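Local coordinates for pyocin-S2 immunity protein (Pseudomonas aeruginosa, PDB 4QKO), which forms a complex with the nuclease domain of pyocin S2 and so probably protects the producing cell from its own bacteriocin, at residues Q36-F41 against D52-P57; K43-P48 against K70-W75. All coordinates share one frame; numbering follows the deposited sequence.

How the interactions relate
Both interactions start from helix 31-45 and its end, but they join it to different helices. Interaction 1 is a wholly buried, apolar contact with the short helix 52-55. Interaction 2 reaches helix 65-78 and is only partly buried, running from apolar packing at Thr45 and Val72 to exposed residues at Glu46 and Pro48. Its chemistry is accordingly more mixed, with an aromatic pair and a water bridge. Leu53 links the two: Leu53 CD1 packs 3.7 Å from Val72 CG2, and its CD2 touches Glu71 and His47. The toxin chain lies against interaction 1, whereas no other protein chain of the assembly touches the segments of interaction 2.

Interaction 1: residues Q36-F41 against D52-P57; sequences QAVLEF and DLLYYP
Phe41 and Val38 of helix 31-45 make a buried, apolar helix-helix contact with Leu53, Leu54 and Tyr55 of the short helix 52-55, in the core of a small all-helical immunity protein. The nearest CA atoms, those of Val38 and Leu54, are 9.0 Å apart, and side chains alone make the contact.

Phe41 does most of the work. Its ring carbon CG is anti to the backbone N (chi1 172°), and the ring extends toward the short helix. Leu54 lies over one face of this ring. Leu54 CG is 3.9 Å from Phe41 CE2, and Leu54 CD2 sits over the same ring, toward the rim. The Phe41 and Leu54 side chains run antiparallel alongside each other. Leu53 crosses Phe41 at about a right angle and brings Leu53 CD1 to 3.8 Å from Phe41 CZ.

Val38 lies one helical turn before Phe41. Val38 CG2 reaches Leu54 CD1 at 4.3 Å and Tyr55 OH at 4.0 Å. Tyr55 comes near by the far end of its side chain. Leu54 CB rests over the centre of the Tyr55 ring, 3.6 Å above its plane, so Leu54 packs against both aromatic rings.

The Tyr55 ring lies nearly parallel to Tyr85 of the Pyocin-S2 chain. Val38 also touches that Tyr85, so one edge of the contact forms part of the nuclease interface. Helix 10-21 adds Ile20 against Val38, Leu54 and Tyr55, and Val17 against Phe41. Helix 65-78 adds Val68 to Phe41 and Val72 to Leu53, so all four helices of the chain meet here.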
loop_
_atom_site.group_PDB
_atom_site.type_symbol
_atom_site.label_atom_id
_atom_site.label_comp_id
_atom_site.label_asym_id
_atom_site.label_seq_id
_atom_site.Cartn_x
_atom_site.Cartn_y
_atom_site.Cartn_z
ATOM N N GLN A 36 2.766 -7.594 -8.515
ATOM C CA GLN A 36 3.554 -7.859 -9.714
ATOM C C GLN A 36 3.406 -6.827 -10.789
ATOM O O GLN A 36 4.393 -6.412 -11.398
ATOM C CB GLN A 36 3.225 -9.246 -10.286
ATOM C CG GLN A 36 3.922 -10.296 -9.470
ATOM C CD GLN A 36 5.429 -10.014 -9.415
ATOM O OE1 GLN A 36 6.080 -9.869 -10.478
ATOM N NE2 GLN A 36 5.989 -9.886 -8.170
ATOM N N ALA A 37 2.190 -6.361 -10.992
ATOM C CA ALA A 37 1.953 -5.319 -11.986
ATOM C C ALA A 37 2.618 -3.979 -11.569
ATOM O O ALA A 37 3.186 -3.301 -12.390
ATOM C CB ALA A 37 0.487 -5.127 -12.130
ATOM N N VAL A 38 2.547 -3.605 -10.293
ATOM C CA VAL A 38 3.264 -2.443 -9.789
ATOM C C VAL A 38 4.796 -2.574 -10.046
ATOM O O VAL A 38 5.411 -1.632 -10.530
ATOM C CB VAL A 38 2.971 -2.174 -8.344
ATOM C CG1 VAL A 38 3.884 -1.057 -7.808
ATOM C CG2 VAL A 38 1.546 -1.699 -8.197
ATOM N N LEU A 39 5.367 -3.734 -9.768
ATOM C CA LEU A 39 6.819 -4.005 -10.031
ATOM C C LEU A 39 7.098 -3.958 -11.489
ATOM O O LEU A 39 8.066 -3.326 -11.904
ATOM C CB LEU A 39 7.241 -5.334 -9.419
ATOM C CG LEU A 39 7.249 -5.369 -7.861
ATOM C CD1 LEU A 39 7.476 -6.785 -7.318
ATOM C CD2 LEU A 39 8.286 -4.424 -7.229
ATOM N N GLU A 40 6.197 -4.492 -12.308
ATOM C CA GLU A 40 6.297 -4.344 -13.760
ATOM C C GLU A 40 6.252 -2.860 -14.231
ATOM O O GLU A 40 7.040 -2.486 -15.093
ATOM C CB GLU A 40 5.234 -5.165 -14.499
ATOM C CG GLU A 40 5.554 -6.646 -14.515
ATOM C CD GLU A 40 4.500 -7.589 -15.167
ATOM O OE1 GLU A 40 4.046 -7.316 -16.313
ATOM O OE2 GLU A 40 4.213 -8.668 -14.570
ATOM N N PHE A 41 5.323 -2.063 -13.681
ATOM C CA PHE A 41 5.244 -0.635 -13.956
ATOM C C PHE A 41 6.577 0.037 -13.676
ATOM O O PHE A 41 7.054 0.817 -14.508
ATOM C CB PHE A 41 4.118 -0.015 -13.122
ATOM C CG PHE A 41 4.039 1.457 -13.146
ATOM C CD1 PHE A 41 3.364 2.129 -14.165
ATOM C CD2 PHE A 41 4.608 2.213 -12.135
ATOM C CE1 PHE A 41 3.268 3.522 -14.162
ATOM C CE2 PHE A 41 4.506 3.615 -12.137
ATOM C CZ PHE A 41 3.852 4.281 -13.144
ATOM N N ASP A 52 5.766 5.790 -6.549
ATOM C CA ASP A 52 5.261 7.015 -5.979
ATOM C C ASP A 52 4.471 7.762 -7.037
ATOM O O ASP A 52 3.644 8.530 -6.670
ATOM C CB ASP A 52 6.294 7.990 -5.428
ATOM C CG ASP A 52 7.036 7.474 -4.215
ATOM O OD1 ASP A 52 6.684 6.418 -3.673
ATOM O OD2 ASP A 52 8.031 8.181 -3.765
ATOM N N LEU A 53 4.702 7.506 -8.339
ATOM C CA LEU A 53 3.919 8.110 -9.434
ATOM C C LEU A 53 2.449 7.771 -9.241
ATOM O O LEU A 53 1.623 8.590 -9.515
ATOM C CB LEU A 53 4.369 7.563 -10.773
ATOM C CG LEU A 53 5.760 7.972 -11.240
ATOM C CD1 LEU A 53 6.035 7.380 -12.590
ATOM C CD2 LEU A 53 5.867 9.480 -11.366
ATOM N N LEU A 54 2.198 6.540 -8.774
ATOM C CA LEU A 54 0.837 6.122 -8.572
ATOM C C LEU A 54 0.235 6.557 -7.263
ATOM O O LEU A 54 -0.919 6.933 -7.211
ATOM C CB LEU A 54 0.810 4.587 -8.594
ATOM C CG LEU A 54 1.305 3.838 -9.837
ATOM C CD1 LEU A 54 1.456 2.402 -9.516
ATOM C CD2 LEU A 54 0.304 3.973 -10.953
ATOM N N TYR A 55 0.986 6.438 -6.172
ATOM C CA TYR A 55 0.472 6.594 -4.814
ATOM C C TYR A 55 0.840 7.840 -4.042
ATOM O O TYR A 55 0.145 8.211 -3.102
ATOM C CB TYR A 55 0.777 5.359 -3.993
ATOM C CG TYR A 55 0.224 4.118 -4.682
ATOM C CD1 TYR A 55 -1.130 3.972 -4.902
ATOM C CD2 TYR A 55 1.049 3.188 -5.226
ATOM C CE1 TYR A 55 -1.639 2.855 -5.586
ATOM C CE2 TYR A 55 0.557 2.044 -5.860
ATOM C CZ TYR A 55 -0.782 1.903 -6.062
ATOM O OH TYR A 55 -1.273 0.848 -6.797
ATOM N N TYR A 56 1.920 8.488 -4.421
ATOM C CA TYR A 56 2.383 9.636 -3.721
ATOM C C TYR A 56 2.802 10.672 -4.763
ATOM O O TYR A 56 4.007 11.089 -4.850
ATOM C CB TYR A 56 3.565 9.286 -2.781
ATOM C CG TYR A 56 3.192 8.260 -1.768
ATOM C CD1 TYR A 56 2.624 8.628 -0.581
ATOM C CD2 TYR A 56 3.409 6.921 -2.039
ATOM C CE1 TYR A 56 2.271 7.655 0.374
ATOM C CE2 TYR A 56 3.080 5.937 -1.130
ATOM C CZ TYR A 56 2.464 6.336 0.070
ATOM O OH TYR A 56 2.082 5.406 0.983
ATOM N N PRO A 57 1.867 11.043 -5.636
ATOM C CA PRO A 57 2.217 11.796 -6.839
ATOM C C PRO A 57 2.601 13.238 -6.500
ATOM O O PRO A 57 2.186 13.815 -5.465
ATOM C CB PRO A 57 0.916 11.757 -7.633
ATOM C CG PRO A 57 -0.077 11.695 -6.553
ATOM C CD PRO A 57 0.456 10.690 -5.635
#

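Interaction 2: residues K43-P48 against K70-W75; sequences KLTEHP and KEVKEW
His47 and Pro48, just after helix 31-45, rest over one face of the Trp75 indole on helix 65-78. The indole reaches them because its CG is anti to the backbone N (chi1 176°), which sends the ring out from its helix. The imidazole meets it edge-to-face, with the planes inclined at 53°. His47 CD2 comes to 3.6 Å from Trp75 CG, an atom of the five-membered ring. His47 CA makes a CH-pi contact over the six-membered ring. Pro48 CD lies on the same face and approaches Trp75 CZ2 to 3.4 Å.

Deeper in, Thr45 crosses Val72 at about a right angle, with the CG2 atoms of Thr45 and Val72 3.6 Å apart. The rotation of Thr45 (chi1 54°) separates its two branches. The methyl faces the valine, while Thr45 OG1 accepts the N-H of His47 (3.2 Å to His47 N) in a nearly straight bond and is also hydrogen-bonded to Phe41 O. This is an ST turn, formed where Glu46 leaves the helix with positive phi.

Glu71 is extended beyond CG and sends its carboxylate toward His47. A water joins the two, its O 2.9 Å from His47 NE2 in the plane of the imidazole. This water donates to Glu71 OE2, 2.7 Å from its O. Glu71 OE1 forms a salt bridge with Arg61, and His47 ND1 is hydrogen-bonded to Ser49 N.

Both imidazole nitrogens thus have polar partners, which fixes the ring's rotation. The two segments meet through aromatic and apolar packing and one shared water. Arg76, next on the helix, supplies direct polar bonds to Thr45 O and Glu46.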
loop_
_atom_site.group_PDB
_atom_site.type_symbol
_atom_site.label_atom_id
_atom_site.label_comp_id
_atom_site.label_asym_id
_atom_site.label_seq_id
_atom_site.Cartn_x
_atom_site.Cartn_y
_atom_site.Cartn_z
ATOM N N LYS A 43 9.558 -1.120 -13.473
ATOM C CA LYS A 43 10.499 -1.575 -14.523
ATOM C C LYS A 43 10.276 -0.947 -15.889
ATOM O O LYS A 43 11.218 -0.511 -16.566
ATOM C CB LYS A 43 10.432 -3.108 -14.724
ATOM C CG LYS A 43 11.341 -3.934 -13.839
ATOM C CD LYS A 43 12.112 -5.024 -14.617
ATOM C CE LYS A 43 11.305 -5.859 -15.639
ATOM N NZ LYS A 43 10.371 -6.873 -15.038
ATOM N N LEU A 44 9.040 -0.929 -16.338
ATOM C CA LEU A 44 8.760 -0.393 -17.651
ATOM C C LEU A 44 9.105 1.102 -17.780
ATOM O O LEU A 44 9.625 1.521 -18.812
ATOM C CB LEU A 44 7.284 -0.518 -17.999
ATOM C CG LEU A 44 6.654 -1.566 -18.888
ATOM C CD1 LEU A 44 7.643 -2.290 -19.778
ATOM C CD2 LEU A 44 5.790 -2.526 -18.101
ATOM N N THR A 45 8.733 1.914 -16.773
ATOM C CA THR A 45 8.845 3.376 -16.932
ATOM C C THR A 45 10.302 3.778 -16.799
ATOM O O THR A 45 10.703 4.778 -17.400
ATOM C CB THR A 45 8.096 4.159 -15.865
ATOM O OG1 THR A 45 8.532 3.703 -14.608
ATOM C CG2 THR A 45 6.543 3.942 -15.920
ATOM N N GLU A 46 11.065 3.056 -15.972
ATOM C CA GLU A 46 12.424 3.452 -15.629
ATOM C C GLU A 46 12.461 4.785 -14.893
ATOM O O GLU A 46 13.532 5.372 -14.743
ATOM C CB GLU A 46 13.364 3.510 -16.857
ATOM C CG GLU A 46 13.424 2.172 -17.551
ATOM C CD GLU A 46 14.184 2.167 -18.896
ATOM O OE1 GLU A 46 15.017 1.256 -19.042
ATOM O OE2 GLU A 46 13.930 3.010 -19.793
ATOM N N HIS A 47 11.334 5.222 -14.363
ATOM C CA HIS A 47 11.267 6.528 -13.779
ATOM C C HIS A 47 11.769 6.459 -12.336
ATOM O O HIS A 47 11.409 5.546 -11.558
ATOM C CB HIS A 47 9.868 7.033 -13.849
ATOM C CG HIS A 47 9.732 8.471 -13.506
ATOM N ND1 HIS A 47 9.811 8.911 -12.215
ATOM C CD2 HIS A 47 9.442 9.546 -14.249
ATOM C CE1 HIS A 47 9.646 10.210 -12.183
ATOM N NE2 HIS A 47 9.382 10.619 -13.402
ATOM N N PRO A 48 12.528 7.458 -11.925
ATOM C CA PRO A 48 13.071 7.375 -10.581
ATOM C C PRO A 48 12.081 7.532 -9.405
ATOM O O PRO A 48 12.413 7.194 -8.312
ATOM C CB PRO A 48 14.116 8.518 -10.581
ATOM C CG PRO A 48 13.674 9.416 -11.592
ATOM C CD PRO A 48 13.116 8.588 -12.682
ATOM N N LYS A 70 1.395 11.050 -18.650
ATOM C CA LYS A 70 1.996 12.276 -19.103
ATOM C C LYS A 70 3.326 12.508 -18.403
ATOM O O LYS A 70 4.283 12.910 -19.085
ATOM C CB LYS A 70 1.083 13.443 -18.862
ATOM C CG LYS A 70 1.606 14.751 -19.442
ATOM C CD LYS A 70 0.827 15.913 -18.824
ATOM C CE LYS A 70 1.324 17.238 -19.341
ATOM N NZ LYS A 70 0.231 18.225 -19.271
ATOM N N GLU A 71 3.396 12.272 -17.075
ATOM C CA GLU A 71 4.634 12.498 -16.368
ATOM C C GLU A 71 5.736 11.570 -16.920
ATOM O O GLU A 71 6.883 11.942 -17.154
ATOM C CB GLU A 71 4.513 12.332 -14.865
ATOM C CG GLU A 71 5.848 12.624 -14.184
ATOM C CD GLU A 71 5.796 12.892 -12.698
ATOM O OE1 GLU A 71 4.724 12.898 -12.035
ATOM O OE2 GLU A 71 6.908 13.194 -12.195
ATOM N N VAL A 72 5.371 10.313 -17.107
ATOM C CA VAL A 72 6.271 9.335 -17.614
ATOM C C VAL A 72 6.691 9.716 -19.036
ATOM O O VAL A 72 7.906 9.727 -19.343
ATOM C CB VAL A 72 5.661 7.932 -17.652
ATOM C CG1 VAL A 72 6.511 6.988 -18.440
ATOM C CG2 VAL A 72 5.464 7.406 -16.255
ATOM N N LYS A 73 5.722 9.988 -19.898
ATOM C CA LYS A 73 6.048 10.318 -21.287
ATOM C C LYS A 73 7.050 11.514 -21.399
ATOM O O LYS A 73 8.046 11.469 -22.199
ATOM C CB LYS A 73 4.767 10.685 -22.002
ATOM C CG LYS A 73 4.869 11.108 -23.443
ATOM C CD LYS A 73 3.510 11.346 -24.072
ATOM C CE LYS A 73 3.703 11.494 -25.564
ATOM N NZ LYS A 73 2.390 11.911 -26.096
ATOM N N GLU A 74 6.767 12.549 -20.612
ATOM C CA GLU A 74 7.517 13.799 -20.722
ATOM C C GLU A 74 8.865 13.622 -20.132
ATOM O O GLU A 74 9.833 14.131 -20.682
ATOM C CB GLU A 74 6.762 14.933 -20.088
ATOM C CG GLU A 74 5.544 15.400 -20.877
ATOM C CD GLU A 74 4.860 16.642 -20.274
ATOM O OE1 GLU A 74 5.417 17.276 -19.309
ATOM O OE2 GLU A 74 3.782 17.025 -20.798
ATOM N N TRP A 75 8.967 12.874 -19.040
ATOM C CA TRP A 75 10.275 12.563 -18.447
ATOM C C TRP A 75 11.183 11.737 -19.397
ATOM O O TRP A 75 12.351 12.112 -19.649
ATOM C CB TRP A 75 10.128 11.862 -17.115
ATOM C CG TRP A 75 11.461 11.442 -16.506
ATOM C CD1 TRP A 75 12.264 12.210 -15.795
ATOM C CD2 TRP A 75 12.134 10.183 -16.636
ATOM N NE1 TRP A 75 13.380 11.547 -15.443
ATOM C CE2 TRP A 75 13.336 10.292 -15.940
ATOM C CE3 TRP A 75 11.810 8.963 -17.218
ATOM C CZ2 TRP A 75 14.248 9.236 -15.813
ATOM C CZ3 TRP A 75 12.708 7.917 -17.130
ATOM C CH2 TRP A 75 13.926 8.062 -16.401
HETATM O O HOH W 1 9.056 13.454 -13.748
#